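Protein Bug27 (Bordetella pertussis, PDB 2QPQ) probably captures a small solute in the periplasm for uptake, as a Venus flytrap solute-binding protein of the Bug family. Local coordinates at residues V105-A110 against P167-V172; T140-A145 against L179-A184; L10-T15 against A41-R46. All coordinates share one frame; numbering follows the deposited sequence.

Contact 1: residues V105-A110 against P167-V172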
loop_
_atom_site.group_PDB
_atom_site.type_symbol
_atom_site.label_atom_id
_atom_site.label_comp_id
_atom_site.label_asym_id
_atom_site.label_seq_id
_atom_site.Cartn_x
_atom_site.Cartn_y
_atom_site.Cartn_z
ATOM N N VAL A 105 1.347 -8.443 -6.069
ATOM C CA VAL A 105 1.425 -9.583 -6.949
ATOM C C VAL A 105 2.780 -10.238 -6.838
ATOM O O VAL A 105 3.802 -9.551 -6.741
ATOM C CB VAL A 105 1.090 -9.163 -8.393
ATOM C CG1 VAL A 105 2.082 -8.081 -8.860
ATOM C CG2 VAL A 105 0.995 -10.390 -9.315
ATOM N N PHE A 106 2.774 -11.572 -6.763
ATOM C CA PHE A 106 3.993 -12.357 -6.855
ATOM C C PHE A 106 4.321 -12.536 -8.334
ATOM O O PHE A 106 3.568 -13.190 -9.041
ATOM C CB PHE A 106 3.802 -13.718 -6.183
ATOM C CG PHE A 106 3.753 -13.657 -4.680
ATOM C CD1 PHE A 106 2.701 -13.027 -4.040
ATOM C CD2 PHE A 106 4.773 -14.215 -3.912
ATOM C CE1 PHE A 106 2.633 -12.959 -2.651
ATOM C CE2 PHE A 106 4.718 -14.180 -2.523
ATOM C CZ PHE A 106 3.643 -13.546 -1.886
ATOM N N VAL A 107 5.413 -11.923 -8.789
ATOM C CA VAL A 107 5.822 -11.977 -10.203
ATOM C C VAL A 107 7.193 -12.656 -10.375
ATOM O O VAL A 107 8.108 -12.576 -9.510
ATOM C CB VAL A 107 5.772 -10.569 -10.911
ATOM C CG1 VAL A 107 4.359 -10.032 -10.906
ATOM C CG2 VAL A 107 6.694 -9.511 -10.204
ATOM N N VAL A 108 7.305 -13.339 -11.502
ATOM C CA VAL A 108 8.524 -14.051 -11.884
ATOM C C VAL A 108 8.866 -13.656 -13.335
ATOM O O VAL A 108 7.991 -13.201 -14.076
ATOM C CB VAL A 108 8.402 -15.634 -11.705
ATOM C CG1 VAL A 108 8.188 -16.016 -10.253
ATOM C CG2 VAL A 108 7.298 -16.285 -12.648
ATOM N N PRO A 109 10.148 -13.781 -13.720
ATOM C CA PRO A 109 10.556 -13.488 -15.084
ATOM C C PRO A 109 9.820 -14.378 -16.078
ATOM O O PRO A 109 9.447 -15.520 -15.744
ATOM C CB PRO A 109 12.036 -13.895 -15.095
ATOM C CG PRO A 109 12.461 -13.954 -13.721
ATOM C CD PRO A 109 11.276 -14.226 -12.891
ATOM N N ALA A 110 9.612 -13.850 -17.272
ATOM C CA ALA A 110 9.242 -14.666 -18.446
ATOM C C ALA A 110 10.154 -15.881 -18.500
ATOM O O ALA A 110 11.381 -15.767 -18.339
ATOM C CB ALA A 110 9.373 -13.849 -19.734
ATOM N N PRO A 167 12.930 -0.369 -9.033
ATOM C CA PRO A 167 14.104 -1.245 -8.974
ATOM C C PRO A 167 13.841 -2.756 -8.777
ATOM O O PRO A 167 14.554 -3.575 -9.382
ATOM C CB PRO A 167 14.912 -0.643 -7.810
ATOM C CG PRO A 167 14.507 0.845 -7.869
ATOM C CD PRO A 167 13.009 0.677 -7.992
ATOM N N ALA A 168 12.825 -3.130 -7.994
ATOM C CA ALA A 168 12.486 -4.561 -7.841
ATOM C C ALA A 168 12.106 -5.143 -9.188
ATOM O O ALA A 168 12.633 -6.166 -9.590
ATOM C CB ALA A 168 11.358 -4.765 -6.840
ATOM N N LEU A 169 11.204 -4.467 -9.892
ATOM C CA LEU A 169 10.810 -4.907 -11.213
ATOM C C LEU A 169 11.960 -5.022 -12.212
ATOM O O LEU A 169 12.004 -5.988 -12.978
ATOM C CB LEU A 169 9.721 -3.988 -11.754
ATOM C CG LEU A 169 8.309 -4.233 -11.188
ATOM C CD1 LEU A 169 7.420 -3.000 -11.517
ATOM C CD2 LEU A 169 7.747 -5.515 -11.744
ATOM N N ASN A 170 12.894 -4.059 -12.229
ATOM C CA ASN A 170 14.074 -4.178 -13.065
ATOM C C ASN A 170 14.844 -5.460 -12.847
ATOM O O ASN A 170 15.295 -6.094 -13.817
ATOM C CB ASN A 170 15.006 -2.972 -12.899
ATOM C CG ASN A 170 14.449 -1.748 -13.533
ATOM O OD1 ASN A 170 13.481 -1.828 -14.309
ATOM N ND2 ASN A 170 15.028 -0.600 -13.220
ATOM N N ASP A 171 15.008 -5.857 -11.591
ATOM C CA ASP A 171 15.777 -7.096 -11.334
ATOM C C ASP A 171 15.017 -8.405 -11.663
ATOM O O ASP A 171 15.639 -9.428 -12.037
ATOM C CB ASP A 171 16.252 -7.175 -9.893
ATOM C CG ASP A 171 17.669 -6.673 -9.713
ATOM O OD1 ASP A 171 18.214 -5.980 -10.596
ATOM O OD2 ASP A 171 18.230 -6.956 -8.651
ATOM N N VAL A 172 13.696 -8.396 -11.506
ATOM C CA VAL A 172 12.935 -9.563 -11.936
ATOM C C VAL A 172 12.823 -9.578 -13.468
ATOM O O VAL A 172 12.970 -10.622 -14.083
ATOM C CB VAL A 172 11.596 -9.750 -11.139
ATOM C CG1 VAL A 172 10.667 -8.616 -11.356
ATOM C CG2 VAL A 172 10.905 -11.083 -11.504
#
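Val-172 carries the contact with its two methyl groups, one set on the backbone and ring of Pro-109 and the other on Val-107. CG2 stands opposite the backbone N across the CA-CB bond, with CG1 between N and the carbonyl carbon (chi1 63°). This rotation brings CG2 over the peptide joining Val-108 to Pro-109, and its 3.5 Å approach to Pro-109 CD is tighter than normal for two carbons. The remaining apolar contacts are looser: Val-107 CG2 reaches Val-172 CG1 at 4.2 Å and Leu-169 CD2 at 4.4 Å. The CB of Leu-169 does not aim at the strand; the far end of the side chain makes the approach.

Segment 167-172 belongs to helix 165-173, which lies on one face of the sheet in an alpha/beta domain of this Venus flytrap protein. Its axis passes 8.6 Å from that of strand 105-109, with 39° between their directions. In the sheet, the strand is hydrogen-bonded through its backbone to strands 180-183 and 196-201, and side chains supply most of the contact with the helix. Val-107 also touches Ala-187 and Ile-191 of helix 184-192, while Leu-169 touches Val-182 and Leu-196, extending the apolar layer beyond the two segments.

Carbon-to-oxygen approaches form a second class. Pro-109 CG comes within 3.4 Å of Val-172 O, placing the ring against the carbonyl, and Val-107 O lies 3.7 Å from Val-172 CG2. No hydrogen bond crosses between the segments; within the helix, Val-172 N donates to Ala-168 O at 3.1 Å.

Contact 2: residues T140-A145 against L179-A184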
loop_
_atom_site.group_PDB
_atom_site.type_symbol
_atom_site.label_atom_id
_atom_site.label_comp_id
_atom_site.label_asym_id
_atom_site.label_seq_id
_atom_site.Cartn_x
_atom_site.Cartn_y
_atom_site.Cartn_z
ATOM N N THR A 140 7.653 -2.672 3.921
ATOM C CA THR A 140 6.509 -2.332 3.049
ATOM C C THR A 140 5.424 -3.432 3.145
ATOM O O THR A 140 5.703 -4.552 3.556
ATOM C CB THR A 140 6.892 -2.177 1.546
ATOM O OG1 THR A 140 7.482 -3.401 1.058
ATOM C CG2 THR A 140 7.851 -0.975 1.330
ATOM N N PRO A 141 4.173 -3.105 2.751
ATOM C CA PRO A 141 3.154 -4.124 2.668
ATOM C C PRO A 141 3.594 -5.276 1.727
ATOM O O PRO A 141 3.188 -6.423 1.923
ATOM C CB PRO A 141 1.969 -3.357 2.041
ATOM C CG PRO A 141 2.172 -1.941 2.555
ATOM C CD PRO A 141 3.652 -1.774 2.394
ATOM N N GLN A 142 4.436 -4.970 0.749
ATOM C CA GLN A 142 4.923 -5.987 -0.227
ATOM C C GLN A 142 5.879 -6.936 0.486
ATOM O O GLN A 142 5.739 -8.163 0.423
ATOM C CB GLN A 142 5.592 -5.298 -1.439
ATOM C CG GLN A 142 4.558 -4.636 -2.347
ATOM C CD GLN A 142 3.912 -3.399 -1.708
ATOM O OE1 GLN A 142 4.586 -2.627 -1.066
ATOM N NE2 GLN A 142 2.575 -3.241 -1.863
ATOM N N HIS A 143 6.824 -6.358 1.219
ATOM C CA HIS A 143 7.657 -7.157 2.135
ATOM C C HIS A 143 6.780 -8.027 3.051
ATOM O O HIS A 143 6.957 -9.238 3.133
ATOM C CB HIS A 143 8.561 -6.217 2.933
ATOM C CG HIS A 143 9.393 -6.892 3.980
ATOM N ND1 HIS A 143 10.092 -6.188 4.944
ATOM C CD2 HIS A 143 9.632 -8.199 4.222
ATOM C CE1 HIS A 143 10.727 -7.038 5.727
ATOM N NE2 HIS A 143 10.470 -8.266 5.304
ATOM N N LEU A 144 5.812 -7.422 3.727
ATOM C CA LEU A 144 4.976 -8.196 4.635
ATOM C C LEU A 144 4.115 -9.275 3.941
ATOM O O LEU A 144 3.858 -10.315 4.537
ATOM C CB LEU A 144 4.104 -7.272 5.490
ATOM C CG LEU A 144 4.806 -6.374 6.528
ATOM C CD1 LEU A 144 3.787 -5.901 7.572
ATOM C CD2 LEU A 144 6.014 -7.006 7.174
ATOM N N ALA A 145 3.696 -9.038 2.690
ATOM C CA ALA A 145 2.976 -10.062 1.929
ATOM C C ALA A 145 3.823 -11.347 1.795
ATOM O O ALA A 145 3.311 -12.469 1.993
ATOM C CB ALA A 145 2.501 -9.547 0.563
ATOM N N LEU A 179 12.102 -13.735 -8.305
ATOM C CA LEU A 179 10.791 -13.509 -7.795
ATOM C C LEU A 179 10.752 -12.152 -7.084
ATOM O O LEU A 179 11.739 -11.731 -6.459
ATOM C CB LEU A 179 10.440 -14.648 -6.814
ATOM C CG LEU A 179 9.210 -14.472 -5.909
ATOM C CD1 LEU A 179 7.858 -14.511 -6.676
ATOM C CD2 LEU A 179 9.241 -15.491 -4.836
ATOM N N ALA A 180 9.613 -11.481 -7.185
ATOM C CA ALA A 180 9.377 -10.296 -6.368
ATOM C C ALA A 180 7.908 -10.146 -6.032
ATOM O O ALA A 180 7.006 -10.604 -6.754
ATOM C CB ALA A 180 9.890 -8.985 -7.100
ATOM N N VAL A 181 7.678 -9.428 -4.950
ATOM C CA VAL A 181 6.347 -8.989 -4.602
ATOM C C VAL A 181 6.272 -7.475 -4.769
ATOM O O VAL A 181 6.998 -6.724 -4.118
ATOM C CB VAL A 181 6.027 -9.406 -3.191
ATOM C CG1 VAL A 181 4.599 -8.976 -2.829
ATOM C CG2 VAL A 181 6.237 -10.937 -3.116
ATOM N N VAL A 182 5.403 -7.031 -5.681
ATOM C CA VAL A 182 5.297 -5.612 -5.953
ATOM C C VAL A 182 3.805 -5.272 -6.056
ATOM O O VAL A 182 2.953 -6.160 -6.027
ATOM C CB VAL A 182 6.123 -5.183 -7.228
ATOM C CG1 VAL A 182 7.627 -5.531 -7.048
ATOM C CG2 VAL A 182 5.591 -5.859 -8.485
ATOM N N THR A 183 3.476 -4.002 -6.186
ATOM C CA THR A 183 2.080 -3.654 -6.359
ATOM C C THR A 183 1.638 -4.124 -7.737
ATOM O O THR A 183 2.417 -4.044 -8.718
ATOM C CB THR A 183 1.867 -2.140 -6.284
ATOM O OG1 THR A 183 2.599 -1.523 -7.339
ATOM C CG2 THR A 183 2.290 -1.568 -4.914
ATOM N N ALA A 184 0.398 -4.604 -7.809
ATOM C CA ALA A 184 -0.253 -4.895 -9.088
ATOM C C ALA A 184 -0.142 -3.769 -10.133
ATOM O O ALA A 184 0.148 -4.012 -11.303
ATOM C CB ALA A 184 -1.713 -5.306 -8.861
#
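Gln-142 lies against three successive residues of the strand, each met by a different part of its chain. Its CB sits 3.3 Å from Val-181 O, its CG is 3.8 Å from Val-182 CA, and its NE2 reaches Thr-183 CG2 at 3.5 Å. A bend at chi2 (70°) turns the chain so that it follows the strand toward Thr-183. In return, Val-181 CG1 rests 3.5 Å from Gln-142 O and 4.0 Å from Ala-145 CB, so one methyl bridges a helix carbonyl and the next turn. Val-181 O is buried by this contact against Gln-142 CB and has no hydrogen-bonding partner in the model.

The amide of Gln-142 is oriented from outside the two segments, since NE2 is hydrogen-bonded to Gln-228 OE1 and Ser-104 OG. Strand 180-183 ends at Thr-183, the N-cap residue of helix 184-192, which has its OG1 hydrogen-bonded to Ser-185 OG.

Farther back, Thr-140 fixes the start of helix 141-153. As N-cap, its OG1 accepts from His-143 N at 3.0 Å with a nearly straight N-H...O angle of 174°, and the same oxygen is hydrogen-bonded to Gly-137 O. The helix and strand axes approach to 7.4 Å, with 139° between their N-to-C directions, so the short segments run roughly antiparallel.

A bound citric acid, probably from the crystallisation liquor, lies about 3 Å from the Gln-142 side chain between nearest atoms. The N-terminal turn of helix 141-153, with Gln-142 close to this acid, is consistent with the ligand cleft of a Venus flytrap periplasmic binding protein.

Contact 3: residues L10-T15 against A41-R46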
loop_
_atom_site.group_PDB
_atom_site.type_symbol
_atom_site.label_atom_id
_atom_site.label_comp_id
_atom_site.label_asym_id
_atom_site.label_seq_id
_atom_site.Cartn_x
_atom_site.Cartn_y
_atom_site.Cartn_z
ATOM N N LEU A 10 -5.279 23.939 1.340
ATOM C CA LEU A 10 -5.003 22.713 2.082
ATOM C C LEU A 10 -3.537 22.340 1.852
ATOM O O LEU A 10 -2.914 22.737 0.867
ATOM C CB LEU A 10 -5.933 21.568 1.656
ATOM C CG LEU A 10 -7.385 21.428 2.117
ATOM C CD1 LEU A 10 -8.147 22.703 2.349
ATOM C CD2 LEU A 10 -8.107 20.505 1.132
ATOM N N ASP A 11 -2.978 21.607 2.796
ATOM C CA ASP A 11 -1.601 21.153 2.705
ATOM C C ASP A 11 -1.690 19.640 2.853
ATOM O O ASP A 11 -2.056 19.148 3.897
ATOM C CB ASP A 11 -0.811 21.767 3.853
ATOM C CG ASP A 11 0.672 21.417 3.808
ATOM O OD1 ASP A 11 1.172 20.989 2.719
ATOM O OD2 ASP A 11 1.345 21.601 4.851
ATOM N N ILE A 12 -1.434 18.913 1.774
ATOM C CA ILE A 12 -1.583 17.466 1.771
ATOM C C ILE A 12 -0.156 16.937 1.806
ATOM O O ILE A 12 0.631 17.195 0.883
ATOM C CB ILE A 12 -2.326 16.973 0.504
ATOM C CG1 ILE A 12 -3.777 17.487 0.478
ATOM C CG2 ILE A 12 -2.308 15.440 0.382
ATOM C CD1 ILE A 12 -4.471 17.175 -0.862
ATOM N N ILE A 13 0.172 16.217 2.870
ATOM C CA ILE A 13 1.553 15.755 3.071
ATOM C C ILE A 13 1.592 14.304 2.675
ATOM O O ILE A 13 0.863 13.473 3.234
ATOM C CB ILE A 13 2.035 15.938 4.548
ATOM C CG1 ILE A 13 1.927 17.411 5.049
ATOM C CG2 ILE A 13 3.455 15.357 4.706
ATOM C CD1 ILE A 13 2.638 18.418 4.190
ATOM N N VAL A 14 2.380 13.999 1.646
ATOM C CA VAL A 14 2.451 12.632 1.139
ATOM C C VAL A 14 3.612 11.878 1.805
ATOM O O VAL A 14 4.716 12.387 1.839
ATOM C CB VAL A 14 2.611 12.601 -0.402
ATOM C CG1 VAL A 14 2.387 11.195 -0.899
ATOM C CG2 VAL A 14 1.631 13.565 -1.073
ATOM N N THR A 15 3.337 10.664 2.283
ATOM C CA THR A 15 4.274 9.877 3.105
ATOM C C THR A 15 5.239 9.098 2.237
ATOM O O THR A 15 6.163 8.486 2.738
ATOM C CB THR A 15 3.518 8.838 3.971
ATOM O OG1 THR A 15 2.584 8.114 3.144
ATOM C CG2 THR A 15 2.801 9.519 5.154
ATOM N N ALA A 41 -4.969 22.922 -3.103
ATOM C CA ALA A 41 -4.562 21.826 -2.262
ATOM C C ALA A 41 -3.109 21.594 -2.612
ATOM O O ALA A 41 -2.805 20.877 -3.586
ATOM C CB ALA A 41 -5.393 20.602 -2.591
ATOM N N VAL A 42 -2.208 22.225 -1.870
ATOM C CA VAL A 42 -0.779 22.029 -2.089
ATOM C C VAL A 42 -0.401 20.603 -1.677
ATOM O O VAL A 42 -0.643 20.184 -0.544
ATOM C CB VAL A 42 0.077 23.026 -1.287
ATOM C CG1 VAL A 42 1.610 22.722 -1.475
ATOM C CG2 VAL A 42 -0.297 24.507 -1.620
ATOM N N VAL A 43 0.218 19.873 -2.594
ATOM C CA VAL A 43 0.669 18.518 -2.315
ATOM C C VAL A 43 2.179 18.521 -2.169
ATOM O O VAL A 43 2.900 19.058 -3.021
ATOM C CB VAL A 43 0.206 17.556 -3.426
ATOM C CG1 VAL A 43 0.853 16.157 -3.296
ATOM C CG2 VAL A 43 -1.328 17.487 -3.446
ATOM N N GLU A 44 2.673 17.964 -1.071
ATOM C CA GLU A 44 4.099 17.912 -0.883
ATOM C C GLU A 44 4.535 16.545 -0.348
ATOM O O GLU A 44 3.818 15.913 0.405
ATOM C CB GLU A 44 4.552 19.088 -0.008
ATOM C CG GLU A 44 3.874 19.159 1.309
ATOM C CD GLU A 44 4.438 20.270 2.183
ATOM O OE1 GLU A 44 5.690 20.434 2.254
ATOM O OE2 GLU A 44 3.637 20.958 2.826
ATOM N N ASN A 45 5.674 16.052 -0.797
ATOM C CA ASN A 45 6.157 14.762 -0.316
ATOM C C ASN A 45 7.069 14.995 0.862
ATOM O O ASN A 45 7.970 15.815 0.778
ATOM C CB ASN A 45 6.894 13.969 -1.417
ATOM C CG ASN A 45 6.045 13.774 -2.650
ATOM O OD1 ASN A 45 5.312 12.780 -2.781
ATOM N ND2 ASN A 45 6.108 14.723 -3.542
ATOM N N ARG A 46 6.794 14.288 1.963
ATOM C CA ARG A 46 7.675 14.264 3.121
ATOM C C ARG A 46 7.899 12.814 3.508
ATOM O O ARG A 46 7.322 12.350 4.492
ATOM C CB ARG A 46 7.038 15.070 4.280
ATOM C CG ARG A 46 6.696 16.511 3.903
ATOM C CD ARG A 46 7.943 17.434 3.932
ATOM N NE ARG A 46 7.446 18.774 4.097
ATOM C CZ ARG A 46 7.742 19.631 5.058
ATOM N NH1 ARG A 46 8.632 19.380 6.009
ATOM N NH2 ARG A 46 7.118 20.777 5.026
#
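Ile-13 and Glu-44 lie side by side on the same face of the sheet, pointing the same way, although the approach of Ile-13 CD1 to the Glu-44 side chain is doubtfully short. Glu-44 places CG in the crowded position between its backbone N and carbonyl carbon (chi1 56°), then runs out extended. Asp-11 meets its end at a slant, the two carboxylate planes turned 36° apart. Asp-11 OD1 and Glu-44 OE2 are separated by 2.5 Å, so close that one acid probably holds a proton; Asp-11 OD2 is also in a salt bridge with Arg-61. Glu-44 OE1 is gripped side-on by Arg-46, from NE at 3.0 Å and NH2 at 3.1 Å, both nitrogens coming over the same face of the carboxylate. The aliphatic part of Arg-46 lies across Ile-13, its CG 3.5 Å from Ile-13 CG2.

These strands are the parallel pair of a beta-alpha-beta unit, with axes 22° apart and helix 21-35 between them in sequence. Backbone hydrogen bonds run along the whole pairing, for example Ile-12 N to Val-42 O at 2.8 Å.

On the other face, Val-14 and Val-43 cross obliquely, with Val-14 CG2 tight against Val-43 CG1 at 3.5 Å. Ile-12 CD1 reaches Ala-41 CB at 3.9 Å and also touches Val-43 CG2. Helix 21-35 covers this face through Leu-33 on Leu-10, Ala-26 on Val-14 and Arg-27 on Val-43.

Contact 3 closes first along the chain, before either of the others opens; the segments of contacts 1 and 2 then alternate. Contacts 1 and 2 adjoin, their centres 10 Å apart, because strands 93-109 and 180-183 are antiparallel neighbours: Val-105 N lies 2.8 Å from Val-182 O, a probable hydrogen bond, and Phe-106 CE2 packs 3.6 Å from Val-181 CG2. Helix 165-173 leads along the chain into strand 180-183. Contact 3 stands apart, its centre 30 Å from that of contact 1 and 25 Å from that of contact 2, although connected strand pairings link the strands of all three contacts. This separation is consistent with the two-lobed Venus flytrap architecture, with contact 2 nearest the chain's centre.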